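PDB 2JH3: ribosomal protein s2-related protein from Deinococcus radiodurans, which binds a [4Fe-4S] cluster and, by its chelatase-like fold, may act as a sirohydrochlorin ferrochelatase. Local coordinates for residues S65-E76 against G107-A118; D142-A150 against V202-L213. All blocks are in the same frame, centred on the assembly; numbering follows the deposited sequence.

Contact 1. Residues S65-E76 against G107-A118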
loop_
_atom_site.group_PDB
_atom_site.type_symbol
_atom_site.label_atom_id
_atom_site.label_comp_id
_atom_site.label_asym_id
_atom_site.label_seq_id
_atom_site.Cartn_x
_atom_site.Cartn_y
_atom_site.Cartn_z
ATOM N N SER A 65 -3.447 5.599 37.716
ATOM C CA SER A 65 -2.350 4.837 38.305
ATOM C C SER A 65 -2.856 3.540 38.913
ATOM O O SER A 65 -2.083 2.750 39.455
ATOM C CB SER A 65 -1.670 5.690 39.401
ATOM O OG SER A 65 -2.599 6.008 40.434
ATOM N N ASP A 66 -4.163 3.341 38.816
ATOM C CA ASP A 66 -4.856 2.124 39.227
ATOM C C ASP A 66 -5.608 1.545 38.037
ATOM O O ASP A 66 -6.522 2.163 37.495
ATOM C CB ASP A 66 -5.851 2.440 40.344
ATOM C CG ASP A 66 -6.574 1.193 40.873
ATOM O OD1 ASP A 66 -6.164 0.724 41.963
ATOM O OD2 ASP A 66 -7.557 0.702 40.236
ATOM N N VAL A 67 -5.197 0.357 37.619
ATOM C CA VAL A 67 -5.768 -0.246 36.392
ATOM C C VAL A 67 -6.217 -1.683 36.608
ATOM O O VAL A 67 -5.564 -2.460 37.325
ATOM C CB VAL A 67 -4.763 -0.099 35.201
ATOM C CG1 VAL A 67 -3.597 -0.894 35.399
ATOM C CG2 VAL A 67 -5.402 -0.494 33.842
ATOM N N THR A 68 -7.382 -2.004 36.052
ATOM C CA THR A 68 -7.924 -3.374 36.094
ATOM C C THR A 68 -7.975 -3.809 34.631
ATOM O O THR A 68 -8.509 -3.064 33.778
ATOM C CB THR A 68 -9.352 -3.420 36.733
ATOM O OG1 THR A 68 -9.304 -2.861 38.023
ATOM C CG2 THR A 68 -9.849 -4.856 36.847
ATOM N N VAL A 69 -7.388 -4.962 34.352
ATOM C CA VAL A 69 -7.325 -5.503 33.001
ATOM C C VAL A 69 -8.171 -6.781 32.972
ATOM O O VAL A 69 -7.812 -7.760 33.632
ATOM C CB VAL A 69 -5.899 -5.823 32.602
ATOM C CG1 VAL A 69 -5.786 -6.389 31.230
ATOM C CG2 VAL A 69 -5.033 -4.528 32.695
ATOM N N VAL A 70 -9.242 -6.739 32.196
ATOM C CA VAL A 70 -10.102 -7.944 31.986
ATOM C C VAL A 70 -9.972 -8.521 30.569
ATOM O O VAL A 70 -10.328 -7.850 29.579
ATOM C CB VAL A 70 -11.586 -7.614 32.223
ATOM C CG1 VAL A 70 -12.528 -8.906 32.030
ATOM C CG2 VAL A 70 -11.807 -7.019 33.625
ATOM N N PRO A 71 -9.578 -9.801 30.451
ATOM C CA PRO A 71 -9.639 -10.490 29.176
ATOM C C PRO A 71 -11.041 -10.881 28.680
ATOM O O PRO A 71 -11.682 -11.753 29.277
ATOM C CB PRO A 71 -8.796 -11.780 29.424
ATOM C CG PRO A 71 -8.007 -11.484 30.626
ATOM C CD PRO A 71 -8.943 -10.661 31.457
ATOM N N VAL A 72 -11.464 -10.284 27.561
ATOM C CA VAL A 72 -12.721 -10.637 26.892
ATOM C C VAL A 72 -12.450 -11.864 25.996
ATOM O O VAL A 72 -12.377 -11.771 24.765
ATOM C CB VAL A 72 -13.310 -9.406 26.111
ATOM C CG1 VAL A 72 -14.736 -9.727 25.527
ATOM C CG2 VAL A 72 -13.465 -8.255 27.028
ATOM N N PHE A 73 -12.192 -12.994 26.662
ATOM C CA PHE A 73 -11.920 -14.272 26.048
ATOM C C PHE A 73 -12.833 -15.274 26.752
ATOM O O PHE A 73 -13.042 -15.210 27.983
ATOM C CB PHE A 73 -10.478 -14.751 26.233
ATOM C CG PHE A 73 -9.477 -14.009 25.374
ATOM C CD1 PHE A 73 -8.827 -14.650 24.336
ATOM C CD2 PHE A 73 -9.221 -12.659 25.595
ATOM C CE1 PHE A 73 -7.920 -13.967 23.535
ATOM C CE2 PHE A 73 -8.303 -11.982 24.816
ATOM C CZ PHE A 73 -7.661 -12.644 23.778
ATOM N N LEU A 74 -13.377 -16.194 25.946
ATOM C CA LEU A 74 -14.308 -17.184 26.461
ATOM C C LEU A 74 -13.589 -18.487 26.624
ATOM O O LEU A 74 -14.095 -19.545 26.295
ATOM C CB LEU A 74 -15.531 -17.284 25.555
ATOM C CG LEU A 74 -16.338 -15.993 25.564
ATOM C CD1 LEU A 74 -17.582 -16.082 24.736
ATOM C CD2 LEU A 74 -16.780 -15.655 26.941
ATOM N N SER A 75 -12.355 -18.407 27.096
ATOM C CA SER A 75 -11.582 -19.589 27.444
ATOM C C SER A 75 -10.672 -19.165 28.576
ATOM O O SER A 75 -10.595 -17.945 28.917
ATOM C CB SER A 75 -10.762 -20.069 26.277
ATOM O OG SER A 75 -9.908 -18.991 25.846
ATOM N N GLU A 76 -10.047 -20.150 29.213
ATOM C CA GLU A 76 -9.113 -19.893 30.282
ATOM C C GLU A 76 -8.095 -20.957 30.090
ATOM O O GLU A 76 -8.379 -22.125 30.270
ATOM C CB GLU A 76 -9.788 -19.998 31.649
ATOM C CG GLU A 76 -8.884 -19.840 32.837
ATOM C CD GLU A 76 -9.700 -19.705 34.132
ATOM O OE1 GLU A 76 -10.739 -20.463 34.275
ATOM O OE2 GLU A 76 -9.302 -18.858 34.971
ATOM N N GLY A 107 4.546 3.322 36.766
ATOM C CA GLY A 107 3.992 3.820 38.040
ATOM C C GLY A 107 2.679 3.183 38.531
ATOM O O GLY A 107 2.229 3.413 39.679
ATOM N N ARG A 108 2.097 2.334 37.705
ATOM C CA ARG A 108 0.747 1.837 37.898
ATOM C C ARG A 108 0.654 0.543 38.704
ATOM O O ARG A 108 1.523 -0.343 38.606
ATOM C CB ARG A 108 0.108 1.616 36.537
ATOM C CG ARG A 108 0.219 2.834 35.638
ATOM C CD ARG A 108 -0.593 2.657 34.407
ATOM N NE ARG A 108 -0.644 3.835 33.535
ATOM C CZ ARG A 108 0.328 4.207 32.697
ATOM N NH1 ARG A 108 1.469 3.536 32.683
ATOM N NH2 ARG A 108 0.171 5.279 31.904
ATOM N N ARG A 109 -0.401 0.468 39.521
ATOM C CA ARG A 109 -0.887 -0.780 40.054
ATOM C C ARG A 109 -1.882 -1.399 39.078
ATOM O O ARG A 109 -2.928 -0.850 38.805
ATOM C CB ARG A 109 -1.598 -0.532 41.338
ATOM C CG ARG A 109 -1.902 -1.773 42.099
ATOM C CD ARG A 109 -2.918 -1.425 43.151
ATOM N NE ARG A 109 -3.217 -2.545 44.036
ATOM C CZ ARG A 109 -4.272 -3.360 43.923
ATOM N NH1 ARG A 109 -5.157 -3.211 42.931
ATOM N NH2 ARG A 109 -4.446 -4.330 44.832
ATOM N N VAL A 110 -1.526 -2.563 38.580
ATOM C CA VAL A 110 -2.297 -3.293 37.603
ATOM C C VAL A 110 -2.787 -4.579 38.254
ATOM O O VAL A 110 -1.981 -5.348 38.790
ATOM C CB VAL A 110 -1.382 -3.701 36.407
ATOM C CG1 VAL A 110 -2.193 -4.317 35.290
ATOM C CG2 VAL A 110 -0.586 -2.488 35.924
ATOM N N ARG A 111 -4.081 -4.814 38.129
ATOM C CA ARG A 111 -4.722 -6.106 38.466
ATOM C C ARG A 111 -5.268 -6.753 37.181
ATOM O O ARG A 111 -6.108 -6.183 36.490
ATOM C CB ARG A 111 -5.850 -5.858 39.462
ATOM C CG ARG A 111 -6.434 -7.082 40.066
ATOM C CD ARG A 111 -7.355 -6.691 41.260
ATOM N NE ARG A 111 -8.637 -7.328 41.028
ATOM C CZ ARG A 111 -9.755 -6.706 40.679
ATOM N NH1 ARG A 111 -9.833 -5.380 40.569
ATOM N NH2 ARG A 111 -10.815 -7.458 40.458
ATOM N N TYR A 112 -4.747 -7.926 36.891
ATOM C CA TYR A 112 -5.124 -8.765 35.760
ATOM C C TYR A 112 -6.097 -9.835 36.239
ATOM O O TYR A 112 -5.772 -10.649 37.123
ATOM C CB TYR A 112 -3.866 -9.375 35.150
ATOM C CG TYR A 112 -4.072 -10.277 33.942
ATOM C CD1 TYR A 112 -4.423 -9.754 32.707
ATOM C CD2 TYR A 112 -3.907 -11.653 34.030
ATOM C CE1 TYR A 112 -4.582 -10.571 31.594
ATOM C CE2 TYR A 112 -4.072 -12.476 32.901
ATOM C CZ TYR A 112 -4.408 -11.914 31.691
ATOM O OH TYR A 112 -4.610 -12.688 30.558
ATOM N N THR A 113 -7.321 -9.796 35.715
ATOM C CA THR A 113 -8.366 -10.716 36.190
ATOM C C THR A 113 -8.387 -12.036 35.385
ATOM O O THR A 113 -7.703 -12.213 34.361
ATOM C CB THR A 113 -9.776 -10.102 36.140
ATOM O OG1 THR A 113 -10.277 -10.036 34.782
ATOM C CG2 THR A 113 -9.816 -8.702 36.729
ATOM N N ARG A 114 -9.221 -12.951 35.882
ATOM C CA ARG A 114 -9.601 -14.135 35.163
ATOM C C ARG A 114 -10.359 -13.671 33.969
ATOM O O ARG A 114 -10.898 -12.544 33.924
ATOM C CB ARG A 114 -10.440 -15.037 36.084
ATOM C CG ARG A 114 -9.593 -15.606 37.170
ATOM C CD ARG A 114 -10.411 -16.574 38.065
ATOM N NE ARG A 114 -10.761 -17.817 37.360
ATOM C CZ ARG A 114 -11.493 -18.807 37.898
ATOM N NH1 ARG A 114 -11.984 -18.692 39.140
ATOM N NH2 ARG A 114 -11.780 -19.876 37.174
ATOM N N PRO A 115 -10.384 -14.505 32.943
ATOM C CA PRO A 115 -11.136 -14.182 31.760
ATOM C C PRO A 115 -12.643 -14.235 31.875
ATOM O O PRO A 115 -13.200 -14.979 32.724
ATOM C CB PRO A 115 -10.632 -15.194 30.757
ATOM C CG PRO A 115 -9.873 -16.181 31.502
ATOM C CD PRO A 115 -9.654 -15.774 32.835
ATOM N N LEU A 116 -13.297 -13.457 31.012
ATOM C CA LEU A 116 -14.777 -13.371 30.931
ATOM C C LEU A 116 -15.366 -14.752 31.010
ATOM O O LEU A 116 -16.279 -15.009 31.795
ATOM C CB LEU A 116 -15.172 -12.747 29.611
ATOM C CG LEU A 116 -16.650 -12.662 29.315
ATOM C CD1 LEU A 116 -17.307 -11.870 30.437
ATOM C CD2 LEU A 116 -16.918 -12.005 28.022
ATOM N N GLY A 117 -14.787 -15.664 30.234
ATOM C CA GLY A 117 -15.324 -17.016 30.116
ATOM C C GLY A 117 -15.301 -17.776 31.412
ATOM O O GLY A 117 -16.079 -18.701 31.579
ATOM N N ALA A 118 -14.429 -17.410 32.338
ATOM C CA ALA A 118 -14.365 -18.081 33.675
ATOM C C ALA A 118 -15.411 -17.626 34.725
ATOM O O ALA A 118 -15.621 -18.286 35.747
ATOM C CB ALA A 118 -12.959 -17.943 34.270
HETATM O O HOH W 1 -5.699 -2.013 40.338
#
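E76 and R114 meet in a salt bridge just past the ends of two neighbouring parallel strands, 66-71 and 108-112, of a CbiX-type chelatase domain. R111 N reaches V67 O at 2.9 Å, one of a run of backbone bonds that continues beyond the strands as L116 N to P71 O. The chain of E76 can be followed outward. Its CB lies 3.8 Å from P115 CG, and its CG, anti to the backbone N (chi1 176°), stays alongside the same proline ring. Its CD is 3.7 Å from A118 CB. At the tip, OE1 takes R114 NH2 at 3.1 Å and also rests on A118 CB, while OE2 takes R114 NE at 3.0 Å. Both oxygens use their syn lone pairs, and R114 presents its guanidinium edge side-on, two nitrogens to two oxygens, which fixes the rotation of the carboxylate. An alanine here would leave the NE and NH2 of R114 without their carboxylate and is likely to let the guanidinium turn, although its NH1 also bonds to T98. Further back, the CG of P71 lies against Y112 at an oblique angle, 3.7 Å from CE1, and the phenol OH bonds to T80 O at helix 78-88. V69 CG1 meets the ring edge of Y112 instead. At the far end one water accepts from R109 NH1 and donates to V67 O, 3.0 Å away.

Contact 2. Residues D142-A150 against V202-L213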
loop_
_atom_site.group_PDB
_atom_site.type_symbol
_atom_site.label_atom_id
_atom_site.label_comp_id
_atom_site.label_asym_id
_atom_site.label_seq_id
_atom_site.Cartn_x
_atom_site.Cartn_y
_atom_site.Cartn_z
ATOM N N ASP A 142 -39.710 -26.467 27.792
ATOM C CA ASP A 142 -39.886 -27.232 26.528
ATOM C C ASP A 142 -38.622 -27.328 25.610
ATOM O O ASP A 142 -38.679 -28.003 24.563
ATOM C CB ASP A 142 -41.063 -26.635 25.695
ATOM C CG ASP A 142 -42.463 -26.832 26.369
ATOM O OD1 ASP A 142 -42.567 -27.559 27.376
ATOM O OD2 ASP A 142 -43.467 -26.259 25.862
ATOM N N VAL A 143 -37.498 -26.694 25.997
ATOM C CA VAL A 143 -36.324 -26.524 25.132
ATOM C C VAL A 143 -35.012 -27.116 25.703
ATOM O O VAL A 143 -34.675 -26.909 26.870
ATOM C CB VAL A 143 -36.152 -25.029 24.802
ATOM C CG1 VAL A 143 -35.037 -24.790 23.785
ATOM C CG2 VAL A 143 -37.438 -24.480 24.188
ATOM N N THR A 144 -34.295 -27.916 24.903
ATOM C CA THR A 144 -32.930 -28.325 25.261
ATOM C C THR A 144 -31.969 -27.247 24.763
ATOM O O THR A 144 -32.099 -26.726 23.629
ATOM C CB THR A 144 -32.479 -29.724 24.701
ATOM O OG1 THR A 144 -33.408 -30.704 25.088
ATOM C CG2 THR A 144 -31.149 -30.150 25.254
ATOM N N LEU A 145 -31.035 -26.929 25.671
ATOM C CA LEU A 145 -30.070 -25.831 25.533
ATOM C C LEU A 145 -28.807 -26.462 25.035
ATOM O O LEU A 145 -28.239 -27.277 25.714
ATOM C CB LEU A 145 -29.730 -25.231 26.903
ATOM C CG LEU A 145 -29.273 -23.753 26.917
ATOM C CD1 LEU A 145 -28.423 -23.487 28.079
ATOM C CD2 LEU A 145 -28.683 -23.238 25.623
ATOM N N LEU A 146 -28.384 -26.099 23.843
ATOM C CA LEU A 146 -27.132 -26.612 23.318
ATOM C C LEU A 146 -26.093 -25.480 23.320
ATOM O O LEU A 146 -26.364 -24.410 22.826
ATOM C CB LEU A 146 -27.349 -27.086 21.870
ATOM C CG LEU A 146 -27.727 -28.535 21.540
ATOM C CD1 LEU A 146 -28.227 -29.324 22.665
ATOM C CD2 LEU A 146 -28.697 -28.518 20.350
ATOM N N LEU A 147 -24.891 -25.784 23.803
ATOM C CA LEU A 147 -23.800 -24.811 23.929
ATOM C C LEU A 147 -22.671 -25.244 22.992
ATOM O O LEU A 147 -22.079 -26.295 23.195
ATOM C CB LEU A 147 -23.280 -24.772 25.375
ATOM C CG LEU A 147 -24.359 -24.473 26.439
ATOM C CD1 LEU A 147 -23.784 -24.483 27.827
ATOM C CD2 LEU A 147 -25.046 -23.184 26.163
ATOM N N LEU A 148 -22.367 -24.417 21.993
ATOM C CA LEU A 148 -21.296 -24.706 21.036
ATOM C C LEU A 148 -19.895 -24.215 21.506
ATOM O O LEU A 148 -19.719 -23.055 21.725
ATOM C CB LEU A 148 -21.656 -24.053 19.721
ATOM C CG LEU A 148 -20.740 -24.300 18.541
ATOM C CD1 LEU A 148 -20.749 -25.783 18.128
ATOM C CD2 LEU A 148 -21.167 -23.404 17.429
ATOM N N ALA A 149 -18.950 -25.126 21.723
ATOM C CA ALA A 149 -17.530 -24.784 21.901
ATOM C C ALA A 149 -16.705 -24.868 20.625
ATOM O O ALA A 149 -16.940 -25.729 19.760
ATOM C CB ALA A 149 -16.916 -25.657 22.898
ATOM N N ALA A 150 -15.676 -24.021 20.552
ATOM C CA ALA A 150 -14.816 -23.924 19.365
ATOM C C ALA A 150 -13.944 -25.136 19.191
ATOM O O ALA A 150 -13.713 -25.597 18.067
ATOM C CB ALA A 150 -13.928 -22.657 19.467
ATOM N N VAL A 202 -30.412 -34.635 22.416
ATOM C CA VAL A 202 -31.613 -33.864 22.713
ATOM C C VAL A 202 -32.759 -34.833 22.810
ATOM O O VAL A 202 -32.994 -35.607 21.869
ATOM C CB VAL A 202 -31.922 -32.823 21.617
ATOM C CG1 VAL A 202 -33.318 -32.204 21.778
ATOM C CG2 VAL A 202 -30.881 -31.743 21.618
ATOM N N GLU A 203 -33.454 -34.770 23.948
ATOM C CA GLU A 203 -34.619 -35.603 24.219
ATOM C C GLU A 203 -35.908 -34.791 24.347
ATOM O O GLU A 203 -36.991 -35.371 24.406
ATOM C CB GLU A 203 -34.364 -36.431 25.465
ATOM C CG GLU A 203 -33.347 -37.552 25.206
ATOM C CD GLU A 203 -32.476 -37.875 26.419
ATOM O OE1 GLU A 203 -33.023 -37.924 27.555
ATOM O OE2 GLU A 203 -31.244 -38.094 26.240
ATOM N N ALA A 204 -35.808 -33.468 24.372
ATOM C CA ALA A 204 -36.976 -32.604 24.283
ATOM C C ALA A 204 -37.453 -32.464 22.838
ATOM O O ALA A 204 -36.758 -32.848 21.887
ATOM C CB ALA A 204 -36.646 -31.205 24.860
ATOM N N GLY A 205 -38.633 -31.884 22.669
ATOM C CA GLY A 205 -39.190 -31.642 21.367
ATOM C C GLY A 205 -38.730 -30.387 20.689
ATOM O O GLY A 205 -39.189 -30.086 19.588
ATOM N N GLN A 206 -37.880 -29.608 21.366
ATOM C CA GLN A 206 -37.190 -28.454 20.742
ATOM C C GLN A 206 -35.808 -28.245 21.348
ATOM O O GLN A 206 -35.484 -28.802 22.420
ATOM C CB GLN A 206 -37.955 -27.174 20.912
ATOM C CG GLN A 206 -39.179 -27.090 20.091
ATOM C CD GLN A 206 -39.560 -25.650 19.870
ATOM O OE1 GLN A 206 -39.731 -24.894 20.827
ATOM N NE2 GLN A 206 -39.652 -25.248 18.598
ATOM N N ALA A 207 -35.008 -27.467 20.613
ATOM C CA ALA A 207 -33.633 -27.149 21.018
ATOM C C ALA A 207 -33.278 -25.717 20.647
ATOM O O ALA A 207 -33.795 -25.174 19.672
ATOM C CB ALA A 207 -32.660 -28.133 20.357
ATOM N N VAL A 208 -32.373 -25.118 21.440
ATOM C CA VAL A 208 -31.791 -23.781 21.148
ATOM C C VAL A 208 -30.219 -23.840 21.233
ATOM O O VAL A 208 -29.638 -24.363 22.194
ATOM C CB VAL A 208 -32.384 -22.650 22.044
ATOM C CG1 VAL A 208 -32.152 -22.947 23.517
ATOM C CG2 VAL A 208 -31.860 -21.246 21.590
ATOM N N LEU A 209 -29.575 -23.364 20.179
ATOM C CA LEU A 209 -28.141 -23.397 20.140
ATOM C C LEU A 209 -27.591 -21.997 20.488
ATOM O O LEU A 209 -27.922 -21.002 19.844
ATOM C CB LEU A 209 -27.658 -23.841 18.774
ATOM C CG LEU A 209 -26.157 -23.876 18.571
ATOM C CD1 LEU A 209 -25.533 -25.024 19.323
ATOM C CD2 LEU A 209 -25.872 -24.021 17.132
ATOM N N VAL A 210 -26.778 -21.975 21.524
ATOM C CA VAL A 210 -25.977 -20.790 21.882
ATOM C C VAL A 210 -24.466 -21.080 21.721
ATOM O O VAL A 210 -23.854 -21.823 22.490
ATOM C CB VAL A 210 -26.351 -20.216 23.286
ATOM C CG1 VAL A 210 -25.398 -19.011 23.726
ATOM C CG2 VAL A 210 -27.790 -19.750 23.263
ATOM N N PRO A 211 -23.876 -20.466 20.715
ATOM C CA PRO A 211 -22.451 -20.417 20.556
ATOM C C PRO A 211 -21.723 -19.678 21.677
ATOM O O PRO A 211 -21.985 -18.457 21.914
ATOM C CB PRO A 211 -22.270 -19.692 19.211
ATOM C CG PRO A 211 -23.613 -19.839 18.520
ATOM C CD PRO A 211 -24.555 -19.708 19.645
ATOM N N PHE A 212 -20.872 -20.413 22.398
ATOM C CA PHE A 212 -20.026 -19.823 23.498
ATOM C C PHE A 212 -18.771 -19.212 22.862
ATOM O O PHE A 212 -17.688 -19.702 23.041
ATOM C CB PHE A 212 -19.619 -20.882 24.499
ATOM C CG PHE A 212 -19.008 -20.331 25.754
ATOM C CD1 PHE A 212 -19.776 -19.571 26.627
ATOM C CD2 PHE A 212 -17.703 -20.673 26.138
ATOM C CE1 PHE A 212 -19.249 -19.096 27.839
ATOM C CE2 PHE A 212 -17.194 -20.192 27.333
ATOM C CZ PHE A 212 -17.989 -19.407 28.184
ATOM N N LEU A 213 -18.995 -18.174 22.069
ATOM C CA LEU A 213 -17.985 -17.508 21.239
ATOM C C LEU A 213 -18.119 -15.994 21.418
ATOM O O LEU A 213 -19.232 -15.467 21.584
ATOM C CB LEU A 213 -18.295 -17.816 19.746
ATOM C CG LEU A 213 -17.760 -19.042 19.028
ATOM C CD1 LEU A 213 -17.030 -20.006 19.868
ATOM C CD2 LEU A 213 -18.877 -19.680 18.232
HETATM O O HOH W 2 -40.843 -30.091 24.327
HETATM O O HOH W 3 -33.060 -32.814 26.476
HETATM O O HOH W 4 -15.899 -21.644 23.036
#
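L146 pairs with L209 in the middle of two parallel strands, 144-149 and 207-211, at the heart of a second chelatase-like sheet, where 144-149 is flanked on its other edge by 172-177. Backbone hydrogen bonds make up the first group. L146 N gives to V208 O at 2.7 Å, and L146 O receives V210 N at 2.8 Å, both nearly straight. Toward the C-terminal end the pairing is less regular: L148 N approaches V210 O from above the carbonyl plane, and F212 N then closes on L148 O at 3.0 Å, with F212 at the centre of an inverse gamma turn.

Apolar contacts form the second group, one set on each face. On the face of L145 and V210, L145 CD2 meets the CG1 of V208, which sits between the backbone N and the carbonyl carbon (chi1 59°); there it also presses on V143 CG1 at a tight 3.4 Å. Helices 122-133 and 155-167 pack over this face. On the other, L146 CB touches L209 CD1, and the side chains of L146 and V202 cross at about a right angle, with CD1 of L146 3.7 Å from CG2 of V202.

Water-mediated links form the third group. At the N-terminal end one water lies 2.5 Å from T144 OG1 and accepts from E203 N; another receives G205 N and donates to D142 O. At the other end a water donates to F212 O and accepts only weakly from A150 N. With no direct side-chain hydrogen bond or salt bridge between the segments, their register rests on the main-chain bonds, while hydrocarbon packing fills both faces.

In the fold
Contacts 1 and 2 follow one another along the chain and belong to two separate sheets, one in each of the two CbiX-like domains. Their centres lie about 29 Å apart, yet the loops after their strands meet. The F212 ring brings CE2 to 3.3 Å from L74 O and CZ to 4.0 Å from G117 O, and L74 CD1 packs 3.4 Å from L213 C. The two sheets therefore approach each other through their C-terminal strand ends, where N154 also bonds to L74 O. Neither contact includes a ligand of the [4Fe-4S] cluster, which is bound by C422, C425, C450 and C454, and both lie away from that site.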